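Local coordinates for ABC transporter periplasmic peptide-binding protein (PDB 4QFL) that binds dipeptides such as Ala-Phe in the periplasm and probably delivers them to an ABC transporter for uptake, at residues 141-150 with 446-457; 330-340 with 500-509. All blocks are in the same frame, centred on the assembly; numbering follows the deposited sequence.

Contact 1. Residues 141-150 with 446-457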
loop_
_atom_site.group_PDB
_atom_site.type_symbol
_atom_site.label_atom_id
_atom_site.label_comp_id
_atom_site.label_asym_id
_atom_site.label_seq_id
_atom_site.Cartn_x
_atom_site.Cartn_y
_atom_site.Cartn_z
ATOM N N PRO A 141 -11.114 -0.047 0.713
ATOM C CA PRO A 141 -10.513 -0.487 -0.553
ATOM C C PRO A 141 -9.648 -1.750 -0.471
ATOM O O PRO A 141 -9.813 -2.621 -1.314
ATOM C CB PRO A 141 -9.709 0.735 -1.021
ATOM C CG PRO A 141 -9.582 1.624 0.173
ATOM C CD PRO A 141 -10.738 1.335 1.069
ATOM N N TYR A 142 -8.745 -1.870 0.495
ATOM C CA TYR A 142 -7.953 -3.094 0.545
ATOM C C TYR A 142 -8.883 -4.311 0.640
ATOM O O TYR A 142 -8.793 -5.264 -0.134
ATOM C CB TYR A 142 -6.965 -3.109 1.720
ATOM C CG TYR A 142 -6.114 -4.355 1.667
ATOM C CD1 TYR A 142 -5.076 -4.456 0.754
ATOM C CD2 TYR A 142 -6.387 -5.451 2.476
ATOM C CE1 TYR A 142 -4.319 -5.589 0.665
ATOM C CE2 TYR A 142 -5.628 -6.596 2.396
ATOM C CZ TYR A 142 -4.600 -6.662 1.480
ATOM O OH TYR A 142 -3.827 -7.796 1.383
ATOM N N PHE A 143 -9.783 -4.250 1.603
ATOM C CA PHE A 143 -10.661 -5.359 1.917
ATOM C C PHE A 143 -11.648 -5.695 0.799
ATOM O O PHE A 143 -11.839 -6.858 0.461
ATOM C CB PHE A 143 -11.370 -5.062 3.226
ATOM C CG PHE A 143 -10.427 -4.926 4.394
ATOM C CD1 PHE A 143 -9.767 -6.044 4.903
ATOM C CD2 PHE A 143 -10.198 -3.690 4.982
ATOM C CE1 PHE A 143 -8.902 -5.929 5.989
ATOM C CE2 PHE A 143 -9.336 -3.566 6.075
ATOM C CZ PHE A 143 -8.686 -4.681 6.575
ATOM N N GLN A 144 -12.266 -4.686 0.208
ATOM C CA GLN A 144 -13.136 -4.937 -0.928
ATOM C C GLN A 144 -12.352 -5.536 -2.101
ATOM O O GLN A 144 -12.829 -6.448 -2.760
ATOM C CB GLN A 144 -13.895 -3.670 -1.317
ATOM C CG GLN A 144 -14.657 -3.078 -0.121
ATOM C CD GLN A 144 -15.279 -1.705 -0.379
ATOM O OE1 GLN A 144 -14.928 -1.005 -1.332
ATOM N NE2 GLN A 144 -16.211 -1.316 0.491
ATOM N N SER A 145 -11.132 -5.060 -2.328
ATOM C CA SER A 145 -10.291 -5.576 -3.406
ATOM C C SER A 145 -9.973 -7.066 -3.286
ATOM O O SER A 145 -9.856 -7.757 -4.286
ATOM C CB SER A 145 -8.983 -4.788 -3.498
ATOM O OG SER A 145 -9.226 -3.461 -3.912
ATOM N N VAL A 146 -9.811 -7.561 -2.070
ATOM C CA VAL A 146 -9.502 -8.971 -1.894
ATOM C C VAL A 146 -10.740 -9.796 -1.537
ATOM O O VAL A 146 -10.636 -10.993 -1.245
ATOM C CB VAL A 146 -8.409 -9.188 -0.845
ATOM C CG1 VAL A 146 -7.156 -8.418 -1.247
ATOM C CG2 VAL A 146 -8.913 -8.765 0.529
ATOM N N GLY A 147 -11.905 -9.154 -1.547
ATOM C CA GLY A 147 -13.172 -9.855 -1.423
ATOM C C GLY A 147 -13.576 -10.316 -0.033
ATOM O O GLY A 147 -13.995 -11.456 0.149
ATOM N N ILE A 148 -13.464 -9.417 0.935
ATOM C CA ILE A 148 -13.962 -9.690 2.274
ATOM C C ILE A 148 -15.380 -10.270 2.196
ATOM O O ILE A 148 -15.663 -11.307 2.789
ATOM C CB ILE A 148 -13.898 -8.428 3.173
ATOM C CG1 ILE A 148 -13.524 -8.820 4.602
ATOM C CG2 ILE A 148 -15.170 -7.579 3.104
ATOM C CD1 ILE A 148 -12.125 -9.371 4.724
ATOM N N ASP A 149 -16.241 -9.561 1.464
ATOM C CA ASP A 149 -17.624 -9.935 1.204
ATOM C C ASP A 149 -17.845 -11.424 1.121
ATOM O O ASP A 149 -18.545 -12.015 1.937
ATOM C CB ASP A 149 -18.053 -9.364 -0.157
ATOM C CG ASP A 149 -19.501 -8.917 -0.180
ATOM O OD1 ASP A 149 -20.395 -9.779 -0.304
ATOM O OD2 ASP A 149 -19.739 -7.699 -0.081
ATOM N N GLN A 150 -17.234 -12.025 0.111
ATOM C CA GLN A 150 -17.394 -13.445 -0.143
ATOM C C GLN A 150 -16.483 -14.256 0.769
ATOM O O GLN A 150 -16.226 -15.427 0.511
ATOM C CB GLN A 150 -17.114 -13.758 -1.610
ATOM C CG GLN A 150 -17.875 -12.858 -2.567
ATOM C CD GLN A 150 -17.159 -12.659 -3.884
ATOM O OE1 GLN A 150 -16.561 -11.610 -4.127
ATOM N NE2 GLN A 150 -17.218 -13.667 -4.744
ATOM N N PRO A 446 -5.061 -7.526 -4.773
ATOM C CA PRO A 446 -5.395 -6.106 -4.564
ATOM C C PRO A 446 -5.151 -5.227 -5.785
ATOM O O PRO A 446 -5.365 -4.016 -5.705
ATOM C CB PRO A 446 -4.432 -5.662 -3.452
ATOM C CG PRO A 446 -3.794 -6.919 -2.921
ATOM C CD PRO A 446 -3.845 -7.921 -4.045
ATOM N N LEU A 447 -4.701 -5.810 -6.891
ATOM C CA LEU A 447 -4.230 -5.017 -8.013
ATOM C C LEU A 447 -4.988 -5.298 -9.275
ATOM O O LEU A 447 -5.555 -4.392 -9.873
ATOM C CB LEU A 447 -2.769 -5.337 -8.292
ATOM C CG LEU A 447 -1.752 -4.244 -8.019
ATOM C CD1 LEU A 447 -1.891 -3.763 -6.590
ATOM C CD2 LEU A 447 -0.363 -4.767 -8.294
ATOM N N LEU A 448 -4.960 -6.564 -9.687
ATOM C CA LEU A 448 -5.449 -6.977 -11.005
ATOM C C LEU A 448 -6.737 -7.821 -11.041
ATOM O O LEU A 448 -7.220 -8.163 -12.119
ATOM C CB LEU A 448 -4.335 -7.713 -11.756
ATOM C CG LEU A 448 -3.193 -6.833 -12.262
ATOM C CD1 LEU A 448 -2.108 -7.679 -12.894
ATOM C CD2 LEU A 448 -3.700 -5.804 -13.247
ATOM N N SER A 449 -7.305 -8.141 -9.886
ATOM C CA SER A 449 -8.507 -8.973 -9.848
ATOM C C SER A 449 -9.755 -8.216 -10.279
ATOM O O SER A 449 -9.743 -6.998 -10.390
ATOM C CB SER A 449 -8.720 -9.549 -8.449
ATOM O OG SER A 449 -8.908 -8.499 -7.516
ATOM N N CYS A 450 -10.833 -8.944 -10.532
ATOM C CA CYS A 450 -12.106 -8.301 -10.844
ATOM C C CYS A 450 -12.630 -7.485 -9.671
ATOM O O CYS A 450 -13.068 -6.356 -9.853
ATOM C CB CYS A 450 -13.137 -9.318 -11.318
ATOM S SG CYS A 450 -12.815 -9.899 -13.021
ATOM N N THR A 451 -12.562 -8.043 -8.469
ATOM C CA THR A 451 -12.948 -7.298 -7.276
ATOM C C THR A 451 -12.093 -6.038 -7.097
ATOM O O THR A 451 -12.601 -4.998 -6.666
ATOM C CB THR A 451 -12.913 -8.162 -6.013
ATOM O OG1 THR A 451 -11.640 -8.794 -5.897
ATOM C CG2 THR A 451 -13.958 -9.236 -6.088
ATOM N N ALA A 452 -10.808 -6.124 -7.438
ATOM C CA ALA A 452 -9.934 -4.954 -7.390
ATOM C C ALA A 452 -10.440 -3.889 -8.357
ATOM O O ALA A 452 -10.494 -2.706 -8.024
ATOM C CB ALA A 452 -8.484 -5.338 -7.715
ATOM N N THR A 453 -10.828 -4.327 -9.553
ATOM C CA THR A 453 -11.339 -3.429 -10.577
ATOM C C THR A 453 -12.637 -2.777 -10.130
ATOM O O THR A 453 -12.836 -1.577 -10.333
ATOM C CB THR A 453 -11.590 -4.168 -11.898
ATOM O OG1 THR A 453 -10.386 -4.815 -12.323
ATOM C CG2 THR A 453 -12.032 -3.189 -12.977
ATOM N N PHE A 454 -13.519 -3.566 -9.518
ATOM C CA PHE A 454 -14.813 -3.051 -9.064
ATOM C C PHE A 454 -14.661 -2.050 -7.914
ATOM O O PHE A 454 -15.545 -1.221 -7.675
ATOM C CB PHE A 454 -15.767 -4.190 -8.683
ATOM C CG PHE A 454 -16.002 -5.182 -9.794
ATOM C CD1 PHE A 454 -15.777 -4.832 -11.119
ATOM C CD2 PHE A 454 -16.429 -6.469 -9.513
ATOM C CE1 PHE A 454 -15.977 -5.752 -12.139
ATOM C CE2 PHE A 454 -16.631 -7.398 -10.533
ATOM C CZ PHE A 454 -16.408 -7.033 -11.845
ATOM N N SER A 455 -13.527 -2.111 -7.221
ATOM C CA SER A 455 -13.244 -1.188 -6.122
ATOM C C SER A 455 -12.514 0.071 -6.576
ATOM O O SER A 455 -12.215 0.941 -5.776
ATOM C CB SER A 455 -12.446 -1.896 -5.037
ATOM O OG SER A 455 -13.159 -3.031 -4.572
ATOM N N GLY A 456 -12.234 0.169 -7.864
ATOM C CA GLY A 456 -11.546 1.332 -8.383
ATOM C C GLY A 456 -10.074 1.335 -8.030
ATOM O O GLY A 456 -9.457 2.401 -7.953
ATOM N N LYS A 457 -9.503 0.147 -7.839
ATOM C CA LYS A 457 -8.106 0.034 -7.415
ATOM C C LYS A 457 -7.201 -0.658 -8.437
ATOM O O LYS A 457 -6.027 -0.900 -8.176
ATOM C CB LYS A 457 -8.022 -0.661 -6.056
ATOM C CG LYS A 457 -8.572 0.199 -4.907
ATOM C CD LYS A 457 -8.047 1.633 -4.990
ATOM C CE LYS A 457 -8.191 2.369 -3.678
ATOM N NZ LYS A 457 -7.859 3.805 -3.850
HETATM O O HOH W 1 -6.323 -2.701 -3.460
#
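The C-terminal end of helix 141-145 meets the N-terminal turn of helix 450-454, and Ser145 and Thr451 join the two. Thr451 OG1 donates to Ser145 O at 2.6 Å, arriving from above the carbonyl plane, 47° out of it. With chi1 at 53°, OG1 stands between the backbone N and the carbonyl carbon, which turns the hydroxyl toward helix 141-145 while CG2 lies near Gln150 OE1. A valine in place of Thr451 would probably leave Ser145 O without its donor from the other helix. Ser449 suits the N-cap, since its OG takes up Ala452 N at 3.0 Å and also bonds Ser445 O. Glycine fits at Gly147 and Gly456, where positive phi closes each helix in a Schellman motif.

Ser145 is small enough to let the backbones approach, its CA 4.0 Å from Ala452 CA. Its OG donates to Pro141 O, on the opposite face of that carbonyl from Ser145 N, and accepts from a water that also donates to Pro446 O at 2.8 Å. Beside these polar groups Lys457 lies alongside Pro141, with a tight carbon contact of 3.5 Å between Lys457 CE and Pro141 CB. Pro446 CG packs against Tyr142 CE1 (3.9 Å) and Val146 CG1.

Tyr142 OH bonds Asn177 and Asn442, and its ring stacks with Phe182. Pro446 leans on Trp433 of strand 428-434, Leu448 packs on Phe467 of helix 465-475, and the Cys450-Cys463 disulfide ties helix 450-454 to the chain just before helix 465-475.

Contact 2. Residues 330-340 with 500-509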
loop_
_atom_site.group_PDB
_atom_site.type_symbol
_atom_site.label_atom_id
_atom_site.label_comp_id
_atom_site.label_asym_id
_atom_site.label_seq_id
_atom_site.Cartn_x
_atom_site.Cartn_y
_atom_site.Cartn_z
ATOM N N ASN A 330 19.970 2.269 -8.706
ATOM C CA ASN A 330 19.606 1.602 -7.462
ATOM C C ASN A 330 18.482 0.554 -7.600
ATOM O O ASN A 330 18.265 -0.260 -6.695
ATOM C CB ASN A 330 19.213 2.647 -6.410
ATOM C CG ASN A 330 20.299 3.683 -6.182
ATOM O OD1 ASN A 330 21.483 3.353 -6.114
ATOM N ND2 ASN A 330 19.901 4.946 -6.079
ATOM N N GLY A 331 17.765 0.577 -8.719
ATOM C CA GLY A 331 16.649 -0.330 -8.906
ATOM C C GLY A 331 17.042 -1.630 -9.580
ATOM O O GLY A 331 18.153 -1.766 -10.087
ATOM N N LEU A 332 16.128 -2.591 -9.588
ATOM C CA LEU A 332 16.333 -3.846 -10.306
ATOM C C LEU A 332 15.350 -3.934 -11.460
ATOM O O LEU A 332 14.155 -3.743 -11.276
ATOM C CB LEU A 332 16.136 -5.048 -9.382
ATOM C CG LEU A 332 17.185 -5.403 -8.321
ATOM C CD1 LEU A 332 16.767 -6.664 -7.598
ATOM C CD2 LEU A 332 18.583 -5.584 -8.924
ATOM N N ARG A 333 15.844 -4.224 -12.653
ATOM C CA ARG A 333 14.968 -4.304 -13.816
ATOM C C ARG A 333 13.955 -5.432 -13.613
ATOM O O ARG A 333 14.317 -6.527 -13.178
ATOM C CB ARG A 333 15.782 -4.518 -15.096
ATOM C CG ARG A 333 14.951 -4.583 -16.364
ATOM C CD ARG A 333 15.827 -4.548 -17.615
ATOM N NE ARG A 333 15.035 -4.644 -18.843
ATOM C CZ ARG A 333 15.429 -4.192 -20.032
ATOM N NH1 ARG A 333 16.613 -3.601 -20.168
ATOM N NH2 ARG A 333 14.635 -4.324 -21.088
ATOM N N ALA A 334 12.688 -5.163 -13.920
ATOM C CA ALA A 334 11.631 -6.142 -13.696
ATOM C C ALA A 334 11.683 -7.261 -14.716
ATOM O O ALA A 334 11.820 -6.999 -15.905
ATOM C CB ALA A 334 10.272 -5.468 -13.743
ATOM N N ARG A 335 11.561 -8.500 -14.232
ATOM C CA ARG A 335 11.474 -9.697 -15.074
ATOM C C ARG A 335 10.099 -10.384 -14.940
ATOM O O ARG A 335 9.832 -11.425 -15.549
ATOM C CB ARG A 335 12.606 -10.669 -14.722
ATOM C CG ARG A 335 13.769 -10.666 -15.716
ATOM C CD ARG A 335 14.740 -9.506 -15.547
ATOM N NE ARG A 335 15.418 -9.236 -16.814
ATOM C CZ ARG A 335 16.496 -8.473 -16.961
ATOM N NH1 ARG A 335 17.056 -7.890 -15.913
ATOM N NH2 ARG A 335 17.015 -8.300 -18.167
ATOM N N SER A 336 9.230 -9.772 -14.138
ATOM C CA SER A 336 7.890 -10.260 -13.874
ATOM C C SER A 336 7.239 -9.173 -13.047
ATOM O O SER A 336 7.925 -8.266 -12.599
ATOM C CB SER A 336 7.951 -11.547 -13.060
ATOM O OG SER A 336 6.663 -11.876 -12.570
ATOM N N ILE A 337 5.929 -9.236 -12.831
ATOM C CA ILE A 337 5.321 -8.290 -11.898
ATOM C C ILE A 337 5.909 -8.464 -10.480
ATOM O O ILE A 337 6.053 -7.496 -9.719
ATOM C CB ILE A 337 3.760 -8.352 -11.896
ATOM C CG1 ILE A 337 3.199 -7.167 -11.101
ATOM C CG2 ILE A 337 3.250 -9.671 -11.329
ATOM C CD1 ILE A 337 1.704 -7.037 -11.111
ATOM N N LEU A 338 6.285 -9.690 -10.140
ATOM C CA LEU A 338 6.809 -9.978 -8.813
ATOM C C LEU A 338 8.281 -9.621 -8.726
ATOM O O LEU A 338 9.040 -9.930 -9.642
ATOM C CB LEU A 338 6.635 -11.466 -8.472
ATOM C CG LEU A 338 5.200 -11.967 -8.304
ATOM C CD1 LEU A 338 5.155 -13.439 -7.851
ATOM C CD2 LEU A 338 4.443 -11.068 -7.341
ATOM N N PRO A 339 8.691 -8.977 -7.620
ATOM C CA PRO A 339 10.115 -8.711 -7.378
ATOM C C PRO A 339 10.836 -10.034 -7.157
ATOM O O PRO A 339 10.195 -10.996 -6.740
ATOM C CB PRO A 339 10.101 -7.876 -6.096
ATOM C CG PRO A 339 8.810 -8.222 -5.421
ATOM C CD PRO A 339 7.836 -8.468 -6.531
ATOM N N PRO A 340 12.144 -10.091 -7.450
ATOM C CA PRO A 340 12.889 -11.351 -7.384
ATOM C C PRO A 340 12.985 -11.907 -5.978
ATOM O O PRO A 340 13.365 -13.064 -5.834
ATOM C CB PRO A 340 14.282 -10.967 -7.905
ATOM C CG PRO A 340 14.380 -9.505 -7.684
ATOM C CD PRO A 340 12.988 -8.979 -7.909
ATOM N N LEU A 500 -0.658 -4.385 -17.615
ATOM C CA LEU A 500 0.368 -3.442 -17.236
ATOM C C LEU A 500 1.727 -4.044 -17.558
ATOM O O LEU A 500 1.856 -5.253 -17.758
ATOM C CB LEU A 500 0.260 -3.082 -15.754
ATOM C CG LEU A 500 0.173 -4.220 -14.732
ATOM C CD1 LEU A 500 1.528 -4.901 -14.556
ATOM C CD2 LEU A 500 -0.345 -3.732 -13.380
ATOM N N TYR A 501 2.736 -3.187 -17.605
ATOM C CA TYR A 501 4.087 -3.588 -17.950
ATOM C C TYR A 501 4.988 -3.343 -16.762
ATOM O O TYR A 501 5.242 -2.184 -16.412
ATOM C CB TYR A 501 4.575 -2.751 -19.125
ATOM C CG TYR A 501 6.018 -2.970 -19.539
ATOM C CD1 TYR A 501 6.568 -4.244 -19.615
ATOM C CD2 TYR A 501 6.816 -1.894 -19.898
ATOM C CE1 TYR A 501 7.890 -4.431 -20.022
ATOM C CE2 TYR A 501 8.124 -2.068 -20.300
ATOM C CZ TYR A 501 8.657 -3.332 -20.361
ATOM O OH TYR A 501 9.964 -3.476 -20.768
ATOM N N PRO A 502 5.468 -4.428 -16.131
ATOM C CA PRO A 502 6.416 -4.309 -15.020
ATOM C C PRO A 502 7.660 -3.586 -15.496
ATOM O O PRO A 502 8.228 -3.960 -16.520
ATOM C CB PRO A 502 6.761 -5.769 -14.704
ATOM C CG PRO A 502 5.581 -6.545 -15.174
ATOM C CD PRO A 502 5.097 -5.831 -16.394
ATOM N N ILE A 503 8.077 -2.549 -14.784
ATOM C CA ILE A 503 9.259 -1.819 -15.202
ATOM C C ILE A 503 10.445 -2.135 -14.313
ATOM O O ILE A 503 11.455 -2.627 -14.795
ATOM C CB ILE A 503 9.010 -0.314 -15.261
ATOM C CG1 ILE A 503 8.062 -0.010 -16.424
ATOM C CG2 ILE A 503 10.319 0.426 -15.441
ATOM C CD1 ILE A 503 7.083 1.079 -16.127
ATOM N N ALA A 504 10.307 -1.891 -13.015
ATOM C CA ALA A 504 11.432 -2.022 -12.102
ATOM C C ALA A 504 10.991 -2.213 -10.658
ATOM O O ALA A 504 9.832 -2.032 -10.313
ATOM C CB ALA A 504 12.315 -0.806 -12.206
ATOM N N HIS A 505 11.944 -2.567 -9.811
ATOM C CA HIS A 505 11.705 -2.645 -8.385
ATOM C C HIS A 505 12.692 -1.713 -7.698
ATOM O O HIS A 505 13.896 -1.807 -7.939
ATOM C CB HIS A 505 11.894 -4.081 -7.905
ATOM C CG HIS A 505 11.172 -5.094 -8.741
ATOM N ND1 HIS A 505 11.801 -5.852 -9.702
ATOM C CD2 HIS A 505 9.872 -5.467 -8.760
ATOM C CE1 HIS A 505 10.921 -6.656 -10.274
ATOM N NE2 HIS A 505 9.744 -6.439 -9.721
ATOM N N GLY A 506 12.184 -0.807 -6.857
ATOM C CA GLY A 506 13.033 0.168 -6.188
ATOM C C GLY A 506 13.614 -0.295 -4.856
ATOM O O GLY A 506 13.191 -1.311 -4.289
ATOM N N MET A 507 14.614 0.448 -4.376
ATOM C CA MET A 507 15.127 0.298 -3.011
ATOM C C MET A 507 14.323 1.215 -2.098
ATOM O O MET A 507 13.850 2.272 -2.524
ATOM C CB MET A 507 16.616 0.670 -2.936
ATOM C CG MET A 507 17.542 -0.298 -3.655
ATOM S SD MET A 507 17.537 -1.900 -2.850
ATOM C CE MET A 507 18.057 -1.417 -1.223
ATOM N N ARG A 508 14.150 0.803 -0.849
ATOM C CA ARG A 508 13.448 1.625 0.123
ATOM C C ARG A 508 14.431 2.539 0.865
ATOM O O ARG A 508 15.272 2.059 1.613
ATOM C CB ARG A 508 12.696 0.728 1.102
ATOM C CG ARG A 508 11.730 1.463 1.992
ATOM C CD ARG A 508 10.922 0.514 2.853
ATOM N NE ARG A 508 9.766 1.201 3.413
ATOM C CZ ARG A 508 8.730 0.584 3.960
ATOM N NH1 ARG A 508 8.723 -0.738 4.040
ATOM N NH2 ARG A 508 7.709 1.284 4.424
ATOM N N PHE A 509 14.332 3.849 0.647
ATOM C CA PHE A 509 15.223 4.813 1.302
ATOM C C PHE A 509 14.507 5.651 2.365
ATOM O O PHE A 509 13.330 5.960 2.236
ATOM C CB PHE A 509 15.807 5.808 0.294
ATOM C CG PHE A 509 16.784 5.219 -0.679
ATOM C CD1 PHE A 509 18.121 5.076 -0.338
ATOM C CD2 PHE A 509 16.373 4.863 -1.958
ATOM C CE1 PHE A 509 19.023 4.556 -1.241
ATOM C CE2 PHE A 509 17.269 4.338 -2.871
ATOM C CZ PHE A 509 18.600 4.183 -2.511
#
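An antiparallel strand pairing, made by Leu332 and Arg333 against His505 and Ala504, adds the short strand 332-333 to strand 500-513 beside a classic beta bulge. Leu332 and His505 form a hydrogen-bonded pair: Leu332 N reaches His505 O and His505 N reaches Leu332 O, both at 2.9 Å and in the carbonyl planes. Ala334 N then donates to Ile503 O at 3.0 Å, from 43° above the carbonyl plane. Ile503 and Ala504 are the bulge residues, both facing Gly293 on the neighbouring strand. Gly331 suits its place, because a beta carbon there would press on His505 O.

Beyond the strand, residues 334-340 curl round the His505 ring. Pro339 CA sits over one face, 3.5 Å from the ring centroid in a CH-pi contact, and Pro340 CD lies over the same face, farther off. Ile337 O lies in the ring plane, at an edge. An ST turn, in which Leu338 N bonds Ser336 OG, shapes this loop, and Gln491 of helix 480-497 holds the same hydroxyl.

Earlier in the strand, Pro502 wedges its CB against Ala334 CB at 3.7 Å, and its CG approaches Ile337 N at 3.6 Å. Chi1 of -169° puts Ile337 CG1 anti to the backbone N, carrying CD1 to within 4.1 Å of Leu500 CD1.

Backbone bonds thus set the register, while Pro339 and Pro340 lay C-H groups over one face of the imidazole, a packing that does not depend on which ring atoms are the nitrogens.

Contacts 1 and 2 are both partly buried, about 13 and 16 Å from the chain centre and 23 Å apart between their own centres. They share no helix or strand but meet where Leu447 and Leu448 pack on Ile337 and Leu500, with Leu448 CD2 3.9 Å from Leu500 CD2. Along the chain their segments alternate. Contact 1 joins helix ends through the Thr451 hydroxyl and a bridging water, the Ser449 cap being internal to 446-457, and Lys457 comes within about 4 Å of the bound phenylalanine. Contact 2 instead relies on strand backbone bonds and on packing of proline and histidine, farther from the peptide: Leu500 is about 9 Å from that phenylalanine, between nearest atoms.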